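Local coordinates for protein Cag-Z (Helicobacter pylori, PDB 1S2X) that is of unknown function but, as a product of the cag pathogenicity island, probably serves the type IV secretion system that the island encodes, at residues Leu10-Glu14 / Ala15-Lys19; Gln93-Thr96 / Phe97-Thr101; Phe111-Glu114 / Ile115-Phe119; Thr177-Ile180 / Ile181-Asn185. The protein carries 1 engineered substitution. All blocks are in the same frame, centred on the assembly; numbering follows the deposited sequence.

Contact 1: residues Leu10-Glu14 / Ala15-Lys19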
loop_
_atom_site.group_PDB
_atom_site.type_symbol
_atom_site.label_atom_id
_atom_site.label_comp_id
_atom_site.label_asym_id
_atom_site.label_seq_id
_atom_site.Cartn_x
_atom_site.Cartn_y
_atom_site.Cartn_z
ATOM N N LEU A 10 18.830 -3.156 17.199
ATOM C CA LEU A 10 17.504 -2.933 17.738
ATOM C C LEU A 10 16.907 -1.629 17.213
ATOM O O LEU A 10 17.662 -0.783 16.724
ATOM C CB LEU A 10 17.555 -2.849 19.263
ATOM C CG LEU A 10 17.902 -4.125 20.019
ATOM C CD1 LEU A 10 17.658 -3.941 21.511
ATOM C CD2 LEU A 10 17.099 -5.299 19.461
ATOM N N GLY A 11 15.593 -1.471 17.342
ATOM C CA GLY A 11 14.963 -0.220 16.945
ATOM C C GLY A 11 14.481 -0.255 15.504
ATOM O O GLY A 11 14.291 0.804 14.913
ATOM N N PHE A 12 14.316 -1.459 14.979
ATOM C CA PHE A 12 13.861 -1.703 13.612
ATOM C C PHE A 12 14.560 -0.775 12.613
ATOM O O PHE A 12 13.888 0.047 11.994
ATOM C CB PHE A 12 12.346 -1.537 13.543
ATOM C CG PHE A 12 11.741 -2.107 12.269
ATOM C CD1 PHE A 12 12.175 -3.313 11.757
ATOM C CD2 PHE A 12 10.740 -1.416 11.602
ATOM C CE1 PHE A 12 11.633 -3.844 10.599
ATOM C CE2 PHE A 12 10.188 -1.945 10.444
ATOM C CZ PHE A 12 10.636 -3.149 9.941
ATOM N N ASN A 13 15.863 -0.931 12.513
ATOM C CA ASN A 13 16.880 -0.258 11.762
ATOM C C ASN A 13 16.507 -0.114 10.283
ATOM O O ASN A 13 15.700 -0.888 9.784
ATOM C CB ASN A 13 18.208 -1.032 11.783
ATOM C CG ASN A 13 19.082 -0.752 12.983
ATOM O OD1 ASN A 13 18.910 0.249 13.679
ATOM N ND2 ASN A 13 20.037 -1.647 13.238
ATOM N N GLU A 14 17.131 0.847 9.621
ATOM C CA GLU A 14 16.979 0.977 8.176
ATOM C C GLU A 14 17.412 -0.320 7.507
ATOM O O GLU A 14 16.856 -0.748 6.495
ATOM C CB GLU A 14 17.767 2.171 7.660
ATOM C CG GLU A 14 18.660 2.865 8.662
ATOM C CD GLU A 14 17.949 3.795 9.620
ATOM O OE1 GLU A 14 17.336 4.785 9.155
ATOM O OE2 GLU A 14 18.011 3.534 10.846
ATOM N N ALA A 15 18.414 -0.991 8.063
ATOM C CA ALA A 15 18.888 -2.226 7.440
ATOM C C ALA A 15 17.893 -3.364 7.614
ATOM O O ALA A 15 17.713 -4.224 6.751
ATOM C CB ALA A 15 20.237 -2.631 8.020
ATOM N N GLU A 16 17.228 -3.371 8.766
ATOM C CA GLU A 16 16.249 -4.427 9.025
ATOM C C GLU A 16 15.012 -4.188 8.165
ATOM O O GLU A 16 14.343 -5.082 7.658
ATOM C CB GLU A 16 15.916 -4.448 10.512
ATOM C CG GLU A 16 15.958 -5.807 11.174
ATOM C CD GLU A 16 17.278 -6.532 11.069
ATOM O OE1 GLU A 16 18.328 -5.912 11.312
ATOM O OE2 GLU A 16 17.266 -7.731 10.737
ATOM N N ARG A 17 14.715 -2.902 7.996
ATOM C CA ARG A 17 13.597 -2.496 7.159
ATOM C C ARG A 17 13.843 -2.867 5.706
ATOM O O ARG A 17 12.932 -3.364 5.037
ATOM C CB ARG A 17 13.385 -0.996 7.354
ATOM C CG ARG A 17 12.728 -0.720 8.711
ATOM C CD ARG A 17 12.392 0.757 8.839
ATOM N NE ARG A 17 13.424 1.571 8.205
ATOM C CZ ARG A 17 14.084 2.541 8.826
ATOM N NH1 ARG A 17 15.010 3.231 8.169
ATOM N NH2 ARG A 17 13.803 2.807 10.095
ATOM N N GLN A 18 15.063 -2.640 5.240
ATOM C CA GLN A 18 15.453 -2.902 3.854
ATOM C C GLN A 18 15.428 -4.390 3.557
ATOM O O GLN A 18 15.241 -4.833 2.424
ATOM C CB GLN A 18 16.826 -2.292 3.578
ATOM C CG GLN A 18 17.321 -2.355 2.147
ATOM C CD GLN A 18 16.447 -1.717 1.093
ATOM O OE1 GLN A 18 15.917 -0.617 1.233
ATOM N NE2 GLN A 18 16.262 -2.401 -0.033
ATOM N N LYS A 19 15.616 -5.192 4.597
ATOM C CA LYS A 19 15.618 -6.642 4.410
ATOM C C LYS A 19 14.206 -7.128 4.112
ATOM O O LYS A 19 13.970 -8.033 3.313
ATOM C CB LYS A 19 16.170 -7.355 5.643
ATOM C CG LYS A 19 17.544 -6.911 6.122
ATOM C CD LYS A 19 18.615 -7.136 5.071
ATOM C CE LYS A 19 19.444 -8.397 5.355
ATOM N NZ LYS A 19 20.059 -8.938 4.121
#

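Contact 2: residues Gln93-Thr96 / Phe97-Thr101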
loop_
_atom_site.group_PDB
_atom_site.type_symbol
_atom_site.label_atom_id
_atom_site.label_comp_id
_atom_site.label_asym_id
_atom_site.label_seq_id
_atom_site.Cartn_x
_atom_site.Cartn_y
_atom_site.Cartn_z
ATOM N N GLN A 93 10.197 -9.585 18.048
ATOM C CA GLN A 93 11.424 -10.271 18.388
ATOM C C GLN A 93 12.413 -9.269 18.980
ATOM O O GLN A 93 13.006 -9.498 20.032
ATOM C CB GLN A 93 12.040 -10.955 17.169
ATOM C CG GLN A 93 13.560 -11.027 17.178
ATOM C CD GLN A 93 14.104 -12.137 16.295
ATOM O OE1 GLN A 93 15.315 -12.270 16.095
ATOM N NE2 GLN A 93 13.202 -12.958 15.759
ATOM N N GLU A 94 12.566 -8.145 18.285
ATOM C CA GLU A 94 13.400 -7.068 18.814
ATOM C C GLU A 94 12.867 -6.684 20.194
ATOM O O GLU A 94 13.614 -6.656 21.174
ATOM C CB GLU A 94 13.431 -5.862 17.881
ATOM C CG GLU A 94 14.262 -6.061 16.623
ATOM C CD GLU A 94 14.525 -4.785 15.850
ATOM O OE1 GLU A 94 14.455 -3.672 16.411
ATOM O OE2 GLU A 94 14.831 -4.903 14.645
ATOM N N LYS A 95 11.562 -6.407 20.238
ATOM C CA LYS A 95 10.912 -6.003 21.477
ATOM C C LYS A 95 11.223 -6.987 22.598
ATOM O O LYS A 95 11.514 -6.599 23.728
ATOM C CB LYS A 95 9.397 -5.880 21.317
ATOM C CG LYS A 95 8.806 -4.850 22.277
ATOM C CD LYS A 95 7.283 -4.904 22.312
ATOM C CE LYS A 95 6.790 -5.445 23.646
ATOM N NZ LYS A 95 5.542 -4.758 24.086
ATOM N N THR A 96 11.159 -8.282 22.289
ATOM C CA THR A 96 11.403 -9.249 23.355
ATOM C C THR A 96 12.856 -9.172 23.824
ATOM O O THR A 96 13.088 -9.045 25.028
ATOM C CB THR A 96 11.068 -10.683 22.916
ATOM O OG1 THR A 96 9.740 -10.729 22.388
ATOM C CG2 THR A 96 11.097 -11.628 24.117
ATOM N N PHE A 97 13.796 -9.250 22.897
ATOM C CA PHE A 97 15.223 -9.206 23.180
ATOM C C PHE A 97 15.617 -7.929 23.908
ATOM O O PHE A 97 16.600 -7.936 24.654
ATOM C CB PHE A 97 16.066 -9.311 21.904
ATOM C CG PHE A 97 17.559 -9.433 22.185
ATOM C CD1 PHE A 97 18.127 -10.665 22.452
ATOM C CD2 PHE A 97 18.375 -8.317 22.174
ATOM C CE1 PHE A 97 19.480 -10.789 22.711
ATOM C CE2 PHE A 97 19.726 -8.423 22.429
ATOM C CZ PHE A 97 20.283 -9.662 22.700
ATOM N N ALA A 98 14.882 -6.835 23.716
ATOM C CA ALA A 98 15.233 -5.642 24.491
ATOM C C ALA A 98 14.791 -5.795 25.948
ATOM O O ALA A 98 15.489 -5.382 26.875
ATOM C CB ALA A 98 14.627 -4.393 23.884
ATOM N N GLU A 99 13.616 -6.383 26.147
ATOM C CA GLU A 99 13.058 -6.586 27.479
ATOM C C GLU A 99 13.804 -7.717 28.183
ATOM O O GLU A 99 13.678 -7.915 29.389
ATOM C CB GLU A 99 11.566 -6.903 27.438
ATOM C CG GLU A 99 10.723 -5.969 26.602
ATOM C CD GLU A 99 9.351 -6.529 26.275
ATOM O OE1 GLU A 99 9.269 -7.716 25.887
ATOM O OE2 GLU A 99 8.370 -5.763 26.416
ATOM N N SER A 100 14.594 -8.461 27.415
ATOM C CA SER A 100 15.393 -9.530 28.006
ATOM C C SER A 100 16.812 -9.040 28.286
ATOM O O SER A 100 17.585 -9.711 28.971
ATOM C CB SER A 100 15.444 -10.753 27.087
ATOM O OG SER A 100 14.191 -11.403 26.985
ATOM N N THR A 101 17.142 -7.877 27.726
ATOM C CA THR A 101 18.519 -7.406 27.727
ATOM C C THR A 101 18.712 -6.060 28.408
ATOM O O THR A 101 19.851 -5.713 28.732
ATOM C CB THR A 101 19.026 -7.291 26.267
ATOM O OG1 THR A 101 19.085 -8.591 25.666
ATOM C CG2 THR A 101 20.438 -6.727 26.215
#

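Contact 3: residues Phe111-Glu114 / Ile115-Phe119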
loop_
_atom_site.group_PDB
_atom_site.type_symbol
_atom_site.label_atom_id
_atom_site.label_comp_id
_atom_site.label_asym_id
_atom_site.label_seq_id
_atom_site.Cartn_x
_atom_site.Cartn_y
_atom_site.Cartn_z
ATOM N N PHE A 111 13.712 2.215 23.406
ATOM C CA PHE A 111 13.812 1.217 22.347
ATOM C C PHE A 111 12.429 0.737 21.918
ATOM O O PHE A 111 12.198 0.477 20.742
ATOM C CB PHE A 111 14.680 0.039 22.798
ATOM C CG PHE A 111 16.172 0.287 22.654
ATOM C CD1 PHE A 111 16.814 0.166 21.440
ATOM C CD2 PHE A 111 16.939 0.642 23.753
ATOM C CE1 PHE A 111 18.174 0.379 21.290
ATOM C CE2 PHE A 111 18.300 0.851 23.625
ATOM C CZ PHE A 111 18.927 0.718 22.400
ATOM N N VAL A 112 11.515 0.631 22.877
ATOM C CA VAL A 112 10.159 0.190 22.552
ATOM C C VAL A 112 9.454 1.261 21.736
ATOM O O VAL A 112 8.739 0.964 20.773
ATOM C CB VAL A 112 9.407 -0.170 23.842
ATOM C CG1 VAL A 112 7.903 0.009 23.720
ATOM C CG2 VAL A 112 9.749 -1.614 24.217
ATOM N N ALA A 113 9.656 2.528 22.077
ATOM C CA ALA A 113 9.092 3.612 21.286
ATOM C C ALA A 113 9.715 3.709 19.894
ATOM O O ALA A 113 9.015 3.946 18.909
ATOM C CB ALA A 113 9.264 4.930 22.024
ATOM N N GLU A 114 11.028 3.539 19.780
ATOM C CA GLU A 114 11.673 3.629 18.473
ATOM C C GLU A 114 11.183 2.519 17.548
ATOM O O GLU A 114 10.892 2.736 16.375
ATOM C CB GLU A 114 13.192 3.541 18.596
ATOM C CG GLU A 114 13.951 3.525 17.283
ATOM C CD GLU A 114 14.196 4.889 16.675
ATOM O OE1 GLU A 114 15.105 5.013 15.830
ATOM O OE2 GLU A 114 13.478 5.851 17.027
ATOM N N ILE A 115 11.122 1.320 18.117
ATOM C CA ILE A 115 10.782 0.122 17.367
ATOM C C ILE A 115 9.369 0.192 16.803
ATOM O O ILE A 115 9.124 -0.128 15.641
ATOM C CB ILE A 115 10.917 -1.123 18.258
ATOM C CG1 ILE A 115 12.347 -1.673 18.320
ATOM C CG2 ILE A 115 9.932 -2.200 17.831
ATOM C CD1 ILE A 115 12.547 -2.722 19.394
ATOM N N SER A 116 8.419 0.607 17.631
ATOM C CA SER A 116 7.033 0.641 17.183
ATOM C C SER A 116 6.764 1.829 16.268
ATOM O O SER A 116 5.973 1.724 15.329
ATOM C CB SER A 116 6.116 0.658 18.411
ATOM O OG SER A 116 6.320 1.846 19.163
ATOM N N ASP A 117 7.411 2.959 16.512
ATOM C CA ASP A 117 7.292 4.157 15.694
ATOM C C ASP A 117 7.859 3.908 14.296
ATOM O O ASP A 117 7.371 4.471 13.322
ATOM C CB ASP A 117 8.022 5.355 16.285
ATOM C CG ASP A 117 7.359 6.014 17.469
ATOM O OD1 ASP A 117 6.150 5.828 17.707
ATOM O OD2 ASP A 117 8.064 6.758 18.178
ATOM N N ASN A 118 8.894 3.073 14.200
ATOM C CA ASN A 118 9.441 2.799 12.877
ATOM C C ASN A 118 8.592 1.746 12.165
ATOM O O ASN A 118 8.570 1.713 10.931
ATOM C CB ASN A 118 10.900 2.349 12.960
ATOM C CG ASN A 118 11.822 3.500 13.308
ATOM O OD1 ASN A 118 11.443 4.669 13.186
ATOM N ND2 ASN A 118 13.037 3.171 13.740
ATOM N N PHE A 119 7.920 0.909 12.951
ATOM C CA PHE A 119 6.966 -0.058 12.408
ATOM C C PHE A 119 5.781 0.720 11.833
ATOM O O PHE A 119 5.346 0.493 10.705
ATOM C CB PHE A 119 6.497 -1.082 13.439
ATOM C CG PHE A 119 5.314 -1.936 13.017
ATOM C CD1 PHE A 119 4.015 -1.597 13.366
ATOM C CD2 PHE A 119 5.498 -3.078 12.264
ATOM C CE1 PHE A 119 2.931 -2.359 12.969
ATOM C CE2 PHE A 119 4.420 -3.847 11.843
ATOM C CZ PHE A 119 3.135 -3.482 12.186
#

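Contact 4: residues Thr177-Ile180 / Ile181-Asn185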
loop_
_atom_site.group_PDB
_atom_site.type_symbol
_atom_site.label_atom_id
_atom_site.label_comp_id
_atom_site.label_asym_id
_atom_site.label_seq_id
_atom_site.Cartn_x
_atom_site.Cartn_y
_atom_site.Cartn_z
ATOM N N THR A 177 -3.557 -1.761 15.139
ATOM C CA THR A 177 -3.633 -2.738 16.220
ATOM C C THR A 177 -2.298 -3.392 16.530
ATOM O O THR A 177 -2.025 -3.782 17.670
ATOM C CB THR A 177 -4.623 -3.861 15.854
ATOM O OG1 THR A 177 -5.868 -3.218 15.597
ATOM C CG2 THR A 177 -4.797 -4.823 17.017
ATOM N N LYS A 178 -1.462 -3.525 15.500
ATOM C CA LYS A 178 -0.153 -4.131 15.739
ATOM C C LYS A 178 0.755 -3.102 16.404
ATOM O O LYS A 178 1.642 -3.424 17.191
ATOM C CB LYS A 178 0.435 -4.668 14.438
ATOM C CG LYS A 178 -0.128 -6.012 13.988
ATOM C CD LYS A 178 0.371 -6.364 12.598
ATOM C CE LYS A 178 0.438 -7.869 12.370
ATOM N NZ LYS A 178 -0.867 -8.419 11.901
ATOM N N TYR A 179 0.505 -1.836 16.070
ATOM C CA TYR A 179 1.220 -0.740 16.706
ATOM C C TYR A 179 0.898 -0.732 18.204
ATOM O O TYR A 179 1.798 -0.562 19.020
ATOM C CB TYR A 179 0.862 0.612 16.096
ATOM C CG TYR A 179 1.422 1.792 16.858
ATOM C CD1 TYR A 179 0.660 2.517 17.764
ATOM C CD2 TYR A 179 2.744 2.177 16.662
ATOM C CE1 TYR A 179 1.191 3.589 18.449
ATOM C CE2 TYR A 179 3.287 3.248 17.343
ATOM C CZ TYR A 179 2.505 3.947 18.232
ATOM O OH TYR A 179 3.041 5.018 18.909
ATOM N N ILE A 180 -0.387 -0.879 18.506
ATOM C CA ILE A 180 -0.832 -0.966 19.895
ATOM C C ILE A 180 0.020 -2.001 20.622
ATOM O O ILE A 180 0.709 -1.725 21.595
ATOM C CB ILE A 180 -2.307 -1.375 20.000
ATOM C CG1 ILE A 180 -3.285 -0.283 19.548
ATOM C CG2 ILE A 180 -2.650 -1.834 21.406
ATOM C CD1 ILE A 180 -2.592 1.022 19.215
ATOM N N ILE A 181 -0.039 -3.211 20.084
ATOM C CA ILE A 181 0.691 -4.331 20.662
ATOM C C ILE A 181 2.164 -3.997 20.860
ATOM O O ILE A 181 2.681 -4.098 21.972
ATOM C CB ILE A 181 0.529 -5.588 19.785
ATOM C CG1 ILE A 181 -0.921 -6.017 19.558
ATOM C CG2 ILE A 181 1.332 -6.751 20.345
ATOM C CD1 ILE A 181 -1.034 -7.412 18.979
ATOM N N LEU A 182 2.849 -3.599 19.798
ATOM C CA LEU A 182 4.286 -3.390 19.833
ATOM C C LEU A 182 4.697 -2.249 20.747
ATOM O O LEU A 182 5.826 -2.187 21.240
ATOM C CB LEU A 182 4.797 -3.092 18.417
ATOM C CG LEU A 182 4.942 -4.295 17.493
ATOM C CD1 LEU A 182 5.341 -3.853 16.088
ATOM C CD2 LEU A 182 5.965 -5.284 18.034
ATOM N N SER A 183 3.789 -1.304 20.982
ATOM C CA SER A 183 4.220 -0.136 21.738
ATOM C C SER A 183 3.940 -0.238 23.235
ATOM O O SER A 183 4.295 0.709 23.951
ATOM C CB SER A 183 3.515 1.102 21.173
ATOM O OG SER A 183 2.122 1.014 21.429
ATOM N N LYS A 184 3.328 -1.328 23.672
ATOM C CA LYS A 184 2.851 -1.539 25.025
ATOM C C LYS A 184 3.790 -0.997 26.100
ATOM O O LYS A 184 4.822 -1.588 26.386
ATOM C CB LYS A 184 2.619 -3.038 25.308
ATOM C CG LYS A 184 2.488 -3.309 26.800
ATOM C CD LYS A 184 1.233 -2.646 27.341
ATOM C CE LYS A 184 -0.013 -3.257 26.731
ATOM N NZ LYS A 184 -0.666 -4.252 27.633
ATOM N N ASN A 185 3.397 0.135 26.673
ATOM C CA ASN A 185 4.157 0.843 27.691
ATOM C C ASN A 185 4.816 -0.105 28.695
ATOM O O ASN A 185 4.480 -1.305 28.765
ATOM C CB ASN A 185 3.221 1.839 28.421
ATOM C CG ASN A 185 2.588 2.823 27.443
ATOM O OD1 ASN A 185 3.245 3.746 26.968
ATOM N ND2 ASN A 185 1.300 2.626 27.151
#

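Contact 1: residues Leu10-Glu14 / Ala15-Lys19
Arg17 N donates to Asn13 O at 2.9 Å (N-H...O 156°), and Gln18 N reaches Glu14 O at the same distance; these are the first i to i+4 bonds of helix 14-23. Asn13 holds the N-cap position without capping through its side chain, whose ND2 turns back to Asp8 and Glu9. Arg17 NH1 also forms a salt bridge to Glu14 OE1, 3.0 Å long and weak as a hydrogen bond; the two planes are far from coplanar. A bend at chi3 (-37°) folds the guanidinium back over the start of the helix, where one face covers the backbone N of Glu14. The aliphatic part of the same side chain serves Phe12: Arg17 CG sits over one face of the ring, 3.4 Å from its centroid and 17° off the normal, a CH-pi contact. Phe12 CD1 meets Glu16 CB at 4.1 Å, and the side chain also packs on Ser87, Arg90 and Cys91 of helix 74-101. Arg17 thus divides its work, with methylenes on a buried aromatic and a charged end on an exposed carboxylate. Its positive charge, lying over the first turn, would probably suit the helix dipole poorly, a cost that Glu14 should partly offset.

Contact 2: residues Gln93-Thr96 / Phe97-Thr101
Glu99 leans back along helix 74-101 toward Lys95, one turn earlier. Its CB lies 3.6 Å from Thr96 O; CG, set anti to the carbonyl carbon (chi1 -50°), comes to 3.0 Å from Lys95 O. CD continues past that same carbonyl, and the carboxylate splits: OE1 lies beside the backbone of Lys95 and Thr96, whereas OE2 touches Lys95 CE at 3.2 Å. The ammonium is farther off, Lys95 NZ to Glu99 OE2 being 3.8 Å, a long salt bridge. A second weak, long ion pair joins OE2 to Lys186. The backbone links the two residues directly, Glu99 N bonding to Lys95 O at 3.2 Å; in the neighbouring bonds Phe97 N to Gln93 O is almost straight at 178°, and Ala98 N reaches Glu94 O. At Thr96 O the pattern slackens, since Ser100 N and Ser100 OG both bind it weakly. Thr101 OG1 bonds to Phe97 O at 2.8 Å and lies over the centre of the Phe97 ring. Elsewhere Glu94 turns its carboxylate to Arg90 and to the backbone N of Phe12. Lys95 and Glu99 therefore meet more through a methylene than through their charges, and their attraction is probably modest, while hydroxyls, that of Ser100 only weakly, supplement the backbone bonding near this end of the helix.

Contact 3: residues Phe111-Glu114 / Ile115-Phe119
Ser116 OG and Ser116 N both bond to Val112 O, at 3.0 Å and 3.2 Å, so one carbonyl of helix 105-135 takes two protons from a single residue. The hydroxyl gets there because OG lies between the backbone N and the carbonyl carbon (chi1 64°), a rotamer that turns it back to the preceding turn. The other backbone bonds are regular: Ile115 N to Phe111 O, Asp117 N to Ala113 O and Asn118 N to Glu114 O.

Between polar side chains the link is slighter. Asn118 ND2 gives Glu114 OE1 a weak bond of 3.5 Å, with the carboxylate and amide planes 62° apart; the stronger partner of that amide is Gly11 O, in the loop before helix 14-23. A bend at chi2 (83°) swings the Glu114 carboxylate toward the amide. Asp117 tucks its carboxylate against the backbone, OD2 lying 3.1 Å from Ala113 O, two acceptors side by side, which is probably unfavourable; OD1 takes a weak bond from Tyr179 OH.

The Ile115 side chain lies against the Phe111 carbonyl, CG1 resting 3.2 Å from Phe111 O while CD1 stays within 3.5 Å of the same oxygen; its apolar packing is on Cys91.

Three elements pack on this stretch. Ile115 and Phe119 meet Cys91 of helix 74-101, Ser116 touches Tyr179 and Ser183 of helix 161-183, and the N-terminal loop brings Leu10 to Phe111 and Phe12 to Asn118. In this all-helical fold, helix 105-135 packs against both helices and the N-terminal loop, with Ala113 and Glu114 on an exposed side.

Contact 4: residues Thr177-Ile180 / Ile181-Asn185
Ser183 OG lies 2.9 Å from Tyr179 O and 3.1 Å from Ile180 O, and its single proton can serve either carbonyl. A chi1 of 67° swings the hydroxyl back over the preceding turn. Ser183 N, by contrast, bonds to both carbonyls, to Tyr179 O at 2.9 Å and to Ile180 O at 3.2 Å, the latter from well above the carbonyl plane, 63° out of it. For the two residues just before it the bonding is plain alpha-helical, with Ile181 N to Thr177 O and a nearly straight bond from Leu182 N to Lys178 O (168°).

The shift from i+4 to mixed i+4 and i+3 bonding is how helix 161-183, the last modelled helix of an all-alpha fold, gives way to the tail at Lys184 and Asn185. A serine hydroxyl can add to the backbone N-H of the same residue as the regular pattern runs out.

The remaining side-chain contacts are lighter. Ser183 OG also stands over one face of the Tyr179 ring, toward its rim, 4.0 Å from CE1. Two side-chain carbons lie against carbonyl oxygens: Ile181 CG1 is 3.1 Å from Thr177 O, and Leu182 CG is 3.4 Å from Lys178 O. The apolar packing is at Leu182, whose CD1 reaches Phe119 and whose side chain also touches Cys91. The Lys178 ammonium forms a salt bridge with Asp174 and a cation-pi contact with Tyr88.

From the N terminus, contact 1 turns the incoming loop into helix 14-23, contact 2 lies at the far end of helix 74-101, contact 3 near the start of helix 105-135 and contact 4 at the end of helix 161-183. Each closes a single turn, and they follow in series, without nesting or crossing. In space they gather at one end of the bundle. Contact 1 touches both contact 2, where Phe12 N meets Glu94 OE1, and contact 3, through Gly11 and Asn118. Glu94 and Lys95 pack on Ile115 and Val112, tying helix 74-101 to helix 105-135. Contact 3 also meets contact 4, and Lys95 links contact 2 to contact 4. Contacts 1 and 4 do not touch.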